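Long-range contact in sterol carrier protein 2 (Thermus thermophilus, PDB 2CX7), which probably binds and carries sterols or other lipids: residues 4-17 and 51-65. Residues are numbered along the deposited sequence; the frame is centred on the assembly and turned at random.
Sequences FTEAWAQAYCRKLN and VVLDLWHGACRGAKA
Asn17, in the last turn of helix 6-17, uses both ends of its carboxamide on the backbone of Cys60. Cys60 N donates to Asn17 OD1 over 2.8 Å in a nearly straight bond (173°), though tilted from the carbonyl plane. Asn17 ND2 returns a bond of 2.8 Å to Cys60 O, lying in the amide plane and meeting a lone pair. Chi1 of -78° sets CG beside its own backbone N, anti to the carbonyl carbon, from where the amide reaches the strand edge. A leucine here would probably leave both Cys60 N and Cys60 O without these partners at the strand's outer edge. One turn back, the Cys13 SG–Cys60 SG disulfide (2.1 Å) fixes the same strand residue covalently.

At the other end, Glu6 bends at chi2 to bring its carboxylate to Ala65 N. Glu6 OE1 accepts from Ala65 N at 3.0 Å, the nitrogen standing above the carboxylate plane, while the bond of Ala65 N to Glu6 OE2 is weak. A water donates to both Glu6 OE2 and Ala65 O, so the edge carbonyl is served too.

Between these polar ends, Ala9 CB lies 4.0 Å from Val51 CG1, and the side chains of Tyr12 and Leu53 cross at about a right angle, Tyr12 CD2 3.7 Å from Leu53 CD2; the Tyr12 hydroxyl bonds Leu122 O. The axis of helix 6-17 runs nearly antiparallel (161°) to strand 59-65, 6.6 Å away, flanking the outermost strand of the sheet. Tyr12 and Leu16 also touch helix 116-127, while Leu16 and Leu55 both meet Tyr22 of helix 20-25.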
loop_
_atom_site.group_PDB
_atom_site.type_symbol
_atom_site.label_atom_id
_atom_site.label_comp_id
_atom_site.label_asym_id
_atom_site.label_seq_id
_atom_site.Cartn_x
_atom_site.Cartn_y
_atom_site.Cartn_z
ATOM N N PHE A 4 -0.457 7.358 6.624
ATOM C CA PHE A 4 0.967 7.470 6.339
ATOM C C PHE A 4 1.851 7.938 7.493
ATOM O O PHE A 4 2.823 8.666 7.289
ATOM C CB PHE A 4 1.185 8.350 5.101
ATOM C CG PHE A 4 0.521 7.810 3.861
ATOM C CD1 PHE A 4 -0.747 8.246 3.486
ATOM C CD2 PHE A 4 1.140 6.816 3.106
ATOM C CE1 PHE A 4 -1.390 7.697 2.375
ATOM C CE2 PHE A 4 0.507 6.256 1.991
ATOM C CZ PHE A 4 -0.761 6.698 1.626
ATOM N N THR A 5 1.506 7.512 8.703
ATOM C CA THR A 5 2.289 7.836 9.891
ATOM C C THR A 5 2.834 6.509 10.401
ATOM O O THR A 5 2.288 5.450 10.081
ATOM C CB THR A 5 1.432 8.473 11.001
ATOM O OG1 THR A 5 0.354 7.594 11.337
ATOM C CG2 THR A 5 0.873 9.819 10.542
ATOM N N GLU A 6 3.902 6.557 11.189
ATOM C CA GLU A 6 4.498 5.335 11.718
ATOM C C GLU A 6 3.487 4.523 12.520
ATOM O O GLU A 6 3.452 3.295 12.428
ATOM C CB GLU A 6 5.713 5.670 12.590
ATOM C CG GLU A 6 6.589 4.463 12.892
ATOM C CD GLU A 6 6.999 3.729 11.631
ATOM O OE1 GLU A 6 6.125 3.116 10.982
ATOM O OE2 GLU A 6 8.194 3.768 11.277
ATOM N N ALA A 7 2.659 5.208 13.301
ATOM C CA ALA A 7 1.644 4.539 14.100
ATOM C C ALA A 7 0.665 3.794 13.193
ATOM O O ALA A 7 0.228 2.686 13.507
ATOM C CB ALA A 7 0.897 5.557 14.959
ATOM N N TRP A 8 0.329 4.409 12.064
ATOM C CA TRP A 8 -0.599 3.804 11.114
ATOM C C TRP A 8 0.054 2.570 10.496
ATOM O O TRP A 8 -0.543 1.496 10.442
ATOM C CB TRP A 8 -0.953 4.806 10.007
ATOM C CG TRP A 8 -2.107 4.371 9.163
ATOM C CD1 TRP A 8 -3.433 4.540 9.438
ATOM C CD2 TRP A 8 -2.043 3.638 7.932
ATOM N NE1 TRP A 8 -4.200 3.960 8.455
ATOM C CE2 TRP A 8 -3.371 3.397 7.520
ATOM C CE3 TRP A 8 -0.991 3.159 7.141
ATOM C CZ2 TRP A 8 -3.679 2.696 6.348
ATOM C CZ3 TRP A 8 -1.297 2.461 5.974
ATOM C CH2 TRP A 8 -2.629 2.238 5.590
ATOM N N ALA A 9 1.289 2.736 10.040
ATOM C CA ALA A 9 2.032 1.640 9.424
ATOM C C ALA A 9 2.065 0.410 10.323
ATOM O O ALA A 9 1.869 -0.715 9.854
ATOM C CB ALA A 9 3.442 2.081 9.108
ATOM N N GLN A 10 2.332 0.628 11.610
ATOM C CA GLN A 10 2.384 -0.466 12.572
ATOM C C GLN A 10 1.018 -1.103 12.753
ATOM O O GLN A 10 0.897 -2.325 12.799
ATOM C CB GLN A 10 2.873 0.034 13.934
ATOM C CG GLN A 10 4.325 0.465 13.971
ATOM C CD GLN A 10 4.733 0.930 15.357
ATOM O OE1 GLN A 10 4.595 0.192 16.334
ATOM N NE2 GLN A 10 5.233 2.158 15.453
ATOM N N ALA A 11 -0.013 -0.274 12.861
ATOM C CA ALA A 11 -1.362 -0.785 13.046
ATOM C C ALA A 11 -1.821 -1.550 11.810
ATOM O O ALA A 11 -2.591 -2.502 11.913
ATOM C CB ALA A 11 -2.330 0.364 13.336
ATOM N N TYR A 12 -1.345 -1.119 10.644
ATOM C CA TYR A 12 -1.712 -1.754 9.379
ATOM C C TYR A 12 -1.078 -3.144 9.276
ATOM O O TYR A 12 -1.744 -4.111 8.912
ATOM C CB TYR A 12 -1.261 -0.862 8.224
ATOM C CG TYR A 12 -1.623 -1.346 6.839
ATOM C CD1 TYR A 12 -2.797 -2.065 6.605
ATOM C CD2 TYR A 12 -0.833 -0.997 5.744
ATOM C CE1 TYR A 12 -3.179 -2.417 5.311
ATOM C CE2 TYR A 12 -1.204 -1.340 4.451
ATOM C CZ TYR A 12 -2.377 -2.043 4.239
ATOM O OH TYR A 12 -2.764 -2.326 2.952
ATOM N N CYS A 13 0.205 -3.239 9.608
ATOM C CA CYS A 13 0.909 -4.525 9.561
ATOM C C CYS A 13 0.184 -5.507 10.469
ATOM O O CYS A 13 -0.067 -6.647 10.084
ATOM C CB CYS A 13 2.359 -4.349 10.012
ATOM S SG CYS A 13 3.552 -5.702 9.665
ATOM N N ARG A 14 -0.177 -5.059 11.667
ATOM C CA ARG A 14 -0.889 -5.912 12.609
ATOM C C ARG A 14 -2.235 -6.353 12.046
ATOM O O ARG A 14 -2.596 -7.526 12.134
ATOM C CB ARG A 14 -1.101 -5.175 13.936
ATOM C CG ARG A 14 -1.789 -6.018 14.985
ATOM C CD ARG A 14 -1.955 -5.266 16.294
ATOM N NE ARG A 14 -2.527 -6.124 17.326
ATOM C CZ ARG A 14 -2.966 -5.691 18.504
ATOM N NH1 ARG A 14 -2.899 -4.399 18.809
ATOM N NH2 ARG A 14 -3.476 -6.549 19.377
ATOM N N LYS A 15 -2.982 -5.414 11.464
ATOM C CA LYS A 15 -4.287 -5.730 10.890
ATOM C C LYS A 15 -4.170 -6.754 9.765
ATOM O O LYS A 15 -5.032 -7.621 9.612
ATOM C CB LYS A 15 -4.964 -4.466 10.359
ATOM C CG LYS A 15 -5.810 -3.734 11.386
ATOM C CD LYS A 15 -7.045 -4.546 11.772
ATOM C CE LYS A 15 -7.988 -3.712 12.633
ATOM N NZ LYS A 15 -9.265 -4.415 12.950
ATOM N N LEU A 16 -3.109 -6.644 8.974
ATOM C CA LEU A 16 -2.893 -7.591 7.883
ATOM C C LEU A 16 -2.603 -8.975 8.447
ATOM O O LEU A 16 -3.045 -9.972 7.902
ATOM C CB LEU A 16 -1.724 -7.140 7.000
ATOM C CG LEU A 16 -1.990 -5.946 6.074
ATOM C CD1 LEU A 16 -0.684 -5.511 5.432
ATOM C CD2 LEU A 16 -3.020 -6.337 4.994
ATOM N N ASN A 17 -1.848 -9.040 9.538
ATOM C CA ASN A 17 -1.548 -10.337 10.126
ATOM C C ASN A 17 -2.788 -10.956 10.763
ATOM O O ASN A 17 -2.847 -12.158 10.942
ATOM C CB ASN A 17 -0.415 -10.221 11.157
ATOM C CG ASN A 17 0.957 -10.131 10.504
ATOM O OD1 ASN A 17 1.261 -10.879 9.573
ATOM N ND2 ASN A 17 1.788 -9.223 10.986
ATOM N N VAL A 51 4.725 4.185 3.016
ATOM C CA VAL A 51 4.572 3.128 3.997
ATOM C C VAL A 51 5.133 1.939 3.235
ATOM O O VAL A 51 4.660 1.615 2.146
ATOM C CB VAL A 51 3.114 2.866 4.373
ATOM C CG1 VAL A 51 3.017 1.582 5.189
ATOM C CG2 VAL A 51 2.570 4.033 5.207
ATOM N N VAL A 52 6.156 1.310 3.799
ATOM C CA VAL A 52 6.800 0.181 3.155
ATOM C C VAL A 52 6.460 -1.077 3.940
ATOM O O VAL A 52 6.716 -1.159 5.145
ATOM C CB VAL A 52 8.330 0.404 3.089
ATOM C CG1 VAL A 52 9.001 -0.725 2.317
ATOM C CG2 VAL A 52 8.616 1.752 2.417
ATOM N N LEU A 53 5.854 -2.034 3.241
ATOM C CA LEU A 53 5.429 -3.296 3.830
ATOM C C LEU A 53 6.336 -4.459 3.420
ATOM O O LEU A 53 6.575 -4.683 2.232
ATOM C CB LEU A 53 4.003 -3.615 3.383
ATOM C CG LEU A 53 2.952 -2.509 3.519
ATOM C CD1 LEU A 53 1.728 -2.834 2.660
ATOM C CD2 LEU A 53 2.570 -2.356 4.981
ATOM N N ASP A 54 6.844 -5.180 4.412
ATOM C CA ASP A 54 7.682 -6.360 4.175
ATOM C C ASP A 54 6.687 -7.516 4.195
ATOM O O ASP A 54 6.439 -8.118 5.240
ATOM C CB ASP A 54 8.704 -6.505 5.309
ATOM C CG ASP A 54 9.614 -7.710 5.135
ATOM O OD1 ASP A 54 9.512 -8.414 4.109
ATOM O OD2 ASP A 54 10.442 -7.951 6.036
ATOM N N LEU A 55 6.101 -7.811 3.039
ATOM C CA LEU A 55 5.082 -8.849 2.932
ATOM C C LEU A 55 5.661 -10.203 2.538
ATOM O O LEU A 55 6.562 -10.270 1.710
ATOM C CB LEU A 55 4.033 -8.408 1.906
ATOM C CG LEU A 55 3.382 -7.042 2.170
ATOM C CD1 LEU A 55 2.552 -6.617 0.985
ATOM C CD2 LEU A 55 2.531 -7.113 3.432
ATOM N N TRP A 56 5.118 -11.275 3.109
ATOM C CA TRP A 56 5.616 -12.612 2.805
ATOM C C TRP A 56 4.638 -13.744 3.113
ATOM O O TRP A 56 4.272 -13.981 4.270
ATOM C CB TRP A 56 6.929 -12.853 3.555
ATOM C CG TRP A 56 7.639 -14.123 3.154
ATOM C CD1 TRP A 56 7.425 -15.376 3.644
ATOM C CD2 TRP A 56 8.678 -14.246 2.176
ATOM N NE1 TRP A 56 8.270 -16.275 3.037
ATOM C CE2 TRP A 56 9.050 -15.607 2.131
ATOM C CE3 TRP A 56 9.334 -13.334 1.335
ATOM C CZ2 TRP A 56 10.054 -16.084 1.275
ATOM C CZ3 TRP A 56 10.329 -13.805 0.487
ATOM C CH2 TRP A 56 10.680 -15.172 0.463
ATOM N N HIS A 57 4.209 -14.433 2.059
ATOM C CA HIS A 57 3.305 -15.572 2.172
ATOM C C HIS A 57 2.064 -15.369 3.031
ATOM O O HIS A 57 1.705 -16.245 3.817
ATOM C CB HIS A 57 4.068 -16.797 2.689
ATOM C CG HIS A 57 5.191 -17.234 1.800
ATOM N ND1 HIS A 57 5.897 -18.399 2.015
ATOM C CD2 HIS A 57 5.752 -16.650 0.714
ATOM C CE1 HIS A 57 6.844 -18.514 1.101
ATOM N NE2 HIS A 57 6.779 -17.466 0.300
ATOM N N GLY A 58 1.406 -14.222 2.882
ATOM C CA GLY A 58 0.194 -13.977 3.641
ATOM C C GLY A 58 0.379 -13.190 4.919
ATOM O O GLY A 58 -0.601 -12.754 5.528
ATOM N N ALA A 59 1.627 -13.006 5.331
ATOM C CA ALA A 59 1.921 -12.265 6.546
ATOM C C ALA A 59 2.610 -10.937 6.269
ATOM O O ALA A 59 3.124 -10.692 5.170
ATOM C CB ALA A 59 2.817 -13.108 7.462
ATOM N N CYS A 60 2.586 -10.068 7.273
ATOM C CA CYS A 60 3.283 -8.801 7.187
ATOM C C CYS A 60 4.402 -8.973 8.209
ATOM O O CYS A 60 4.149 -9.026 9.416
ATOM C CB CYS A 60 2.386 -7.614 7.573
ATOM S SG CYS A 60 3.382 -6.093 7.659
ATOM N N ARG A 61 5.635 -9.092 7.722
ATOM C CA ARG A 61 6.794 -9.284 8.584
ATOM C C ARG A 61 7.288 -7.984 9.191
ATOM O O ARG A 61 8.132 -7.989 10.082
ATOM C CB ARG A 61 7.925 -9.935 7.798
ATOM C CG ARG A 61 7.566 -11.296 7.240
ATOM C CD ARG A 61 8.755 -11.978 6.585
ATOM N NE ARG A 61 9.378 -11.168 5.541
ATOM C CZ ARG A 61 10.334 -11.613 4.726
ATOM N NH1 ARG A 61 10.770 -12.864 4.835
ATOM N NH2 ARG A 61 10.865 -10.808 3.814
ATOM N N GLY A 62 6.760 -6.868 8.704
ATOM C CA GLY A 62 7.168 -5.577 9.222
ATOM C C GLY A 62 6.701 -4.454 8.322
ATOM O O GLY A 62 6.488 -4.647 7.125
ATOM N N ALA A 63 6.522 -3.277 8.908
ATOM C CA ALA A 63 6.083 -2.114 8.152
ATOM C C ALA A 63 6.828 -0.902 8.691
ATOM O O ALA A 63 7.443 -0.965 9.753
ATOM C CB ALA A 63 4.591 -1.930 8.308
ATOM N N LYS A 64 6.789 0.197 7.956
ATOM C CA LYS A 64 7.464 1.403 8.408
ATOM C C LYS A 64 7.063 2.569 7.532
ATOM O O LYS A 64 6.849 2.409 6.327
ATOM C CB LYS A 64 8.983 1.226 8.348
ATOM C CG LYS A 64 9.528 1.004 6.949
ATOM C CD LYS A 64 11.037 0.905 6.958
ATOM C CE LYS A 64 11.571 0.645 5.567
ATOM N NZ LYS A 64 13.050 0.513 5.564
ATOM N N ALA A 65 6.934 3.734 8.153
ATOM C CA ALA A 65 6.602 4.945 7.426
ATOM C C ALA A 65 7.947 5.607 7.192
ATOM O O ALA A 65 8.780 5.704 8.106
ATOM C CB ALA A 65 5.699 5.846 8.258
HETATM O O HOH W 1 10.406 4.725 10.117
HETATM O O HOH W 2 -2.223 -12.608 7.758
#